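Local coordinates for protein transcription regulator (Haloarcula marismortui ATCC 43049, PDB 3CRJ) that probably binds DNA at regulatory sequences through a helix-turn-helix domain and acts as a transcriptional repressor of the TetR family, at residues A26-G31 / N103-V108. Residues are numbered along the deposited sequence; the frame is centred on the assembly and turned at random.
Sequences ALREHG and NPDLSV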
# COMPACT_ATOMS: atom_id res chain seq x y z
N ALA A 26 2.05 22.47 -2.61
CA ALA A 26 2.86 22.25 -3.79
C ALA A 26 2.85 20.76 -4.15
O ALA A 26 2.68 20.39 -5.35
CB ALA A 26 4.26 22.75 -3.55
N LEU A 27 3.00 19.92 -3.12
CA LEU A 27 2.75 18.47 -3.24
C LEU A 27 1.36 18.15 -3.77
O LEU A 27 1.24 17.31 -4.65
CB LEU A 27 2.94 17.77 -1.91
CG LEU A 27 4.27 17.14 -1.56
CD1 LEU A 27 4.03 16.32 -0.33
CD2 LEU A 27 4.82 16.26 -2.67
N ARG A 28 0.31 18.79 -3.25
CA ARG A 28 -1.03 18.58 -3.76
C ARG A 28 -1.07 18.84 -5.27
O ARG A 28 -1.64 18.07 -6.02
CB ARG A 28 -2.09 19.41 -3.03
CG ARG A 28 -3.45 19.33 -3.68
CD ARG A 28 -4.51 20.32 -3.14
NE ARG A 28 -5.89 19.89 -3.49
CZ ARG A 28 -7.01 20.30 -2.88
NH1 ARG A 28 -6.97 21.17 -1.87
NH2 ARG A 28 -8.19 19.83 -3.27
N GLU A 29 -0.41 19.90 -5.73
CA GLU A 29 -0.46 20.21 -7.17
C GLU A 29 0.43 19.34 -8.05
O GLU A 29 -0.02 18.86 -9.08
CB GLU A 29 -0.11 21.66 -7.44
CG GLU A 29 -0.79 22.13 -8.68
CD GLU A 29 0.04 23.12 -9.45
OE1 GLU A 29 -0.38 23.47 -10.59
OE2 GLU A 29 1.09 23.54 -8.93
N HIS A 30 1.69 19.17 -7.65
CA HIS A 30 2.71 18.61 -8.55
C HIS A 30 3.05 17.15 -8.34
O HIS A 30 3.72 16.56 -9.20
CB HIS A 30 4.00 19.38 -8.45
CG HIS A 30 3.86 20.82 -8.81
ND1 HIS A 30 3.55 21.23 -10.09
CD2 HIS A 30 3.99 21.95 -8.07
CE1 HIS A 30 3.51 22.55 -10.13
NE2 HIS A 30 3.76 23.01 -8.91
N GLY A 31 2.65 16.60 -7.21
CA GLY A 31 3.05 15.25 -6.82
C GLY A 31 4.47 15.24 -6.31
O GLY A 31 5.16 16.27 -6.31
N ASN A 103 -8.28 13.89 1.60
CA ASN A 103 -6.90 14.26 1.21
C ASN A 103 -6.37 13.53 -0.06
O ASN A 103 -5.15 13.43 -0.28
CB ASN A 103 -5.94 14.16 2.41
CG ASN A 103 -5.18 12.81 2.48
OD1 ASN A 103 -5.76 11.73 2.38
ND2 ASN A 103 -3.86 12.90 2.66
N PRO A 104 -7.27 13.07 -0.93
CA PRO A 104 -6.83 12.18 -2.00
C PRO A 104 -5.61 12.65 -2.83
O PRO A 104 -4.89 11.81 -3.38
CB PRO A 104 -8.07 12.06 -2.89
CG PRO A 104 -9.21 12.39 -1.99
CD PRO A 104 -8.70 13.40 -1.04
N ASP A 105 -5.40 13.96 -2.96
CA ASP A 105 -4.29 14.45 -3.81
C ASP A 105 -2.95 14.40 -3.07
O ASP A 105 -1.91 14.06 -3.67
CB ASP A 105 -4.59 15.84 -4.39
CG ASP A 105 -5.32 15.77 -5.74
OD1 ASP A 105 -5.22 14.73 -6.44
OD2 ASP A 105 -6.00 16.77 -6.10
N LEU A 106 -3.00 14.70 -1.77
CA LEU A 106 -1.88 14.34 -0.92
C LEU A 106 -1.58 12.82 -0.96
O LEU A 106 -0.43 12.39 -0.91
CB LEU A 106 -2.12 14.79 0.50
CG LEU A 106 -0.77 15.06 1.16
CD1 LEU A 106 0.02 16.03 0.31
CD2 LEU A 106 -0.96 15.60 2.54
N SER A 107 -2.61 12.02 -1.10
CA SER A 107 -2.45 10.58 -1.09
C SER A 107 -1.56 9.98 -2.18
O SER A 107 -0.74 9.11 -1.87
CB SER A 107 -3.81 9.90 -1.01
OG SER A 107 -4.29 10.10 0.32
N VAL A 108 -1.69 10.46 -3.42
CA VAL A 108 -0.79 10.09 -4.52
C VAL A 108 0.67 10.36 -4.13
O VAL A 108 1.52 9.48 -4.20
CB VAL A 108 -1.12 10.87 -5.81
CG1 VAL A 108 -0.02 10.74 -6.87
CG2 VAL A 108 -2.51 10.48 -6.36
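L27 and R28 meet L106 and D105 in a small helix-to-helix contact, an apolar leucine pair flanked by a charged pair that meets mainly through its carbons, where the last turn of helix 12-30 comes up against the first turn of helix 104-115. Such a seam illustrates how a short contact between helices can add to an interface between domains: the pair of segments buries 208 Å² in all, shared mainly by two leucines on the inner side and two charged residues on the solvent side.

On the inner side, L106 sends one methyl across. Its CG stands anti to the backbone N (chi1 -151°); CB does not aim at helix 12-30, but the branch reaches back to L27. CD1 of L106 lies 4.1 Å from CB of L27 and equally far from that residue's CD1, so a single methyl rests against both the base and one branch of its partner. F65 and L69 of helix 58-78 continue this apolar patch, F65 packing on L27 and L69 on L106, and L27 also touches L35 of a loop.

On the solvent side the touching is done by carbon, with the charges only near each other. R28 runs extended from CG to NE, and its CG packs 3.7 Å from CB of D105. D105 OD2 lies at the edge of the guanidinium, near its plane, while the carboxylate as a whole is turned 59° from it. R28 NE remains 4.1 Å from D105 OD2, so any attraction is probably a modest, long-range one.

G31, with positive phi, ends helix 12-30 just beyond this seam. The arrangement is consistent with the TetR fold, where the first helix of the probable DNA-binding domain meets a helix of the C-terminal domain, here 104-115, beside helix 58-78.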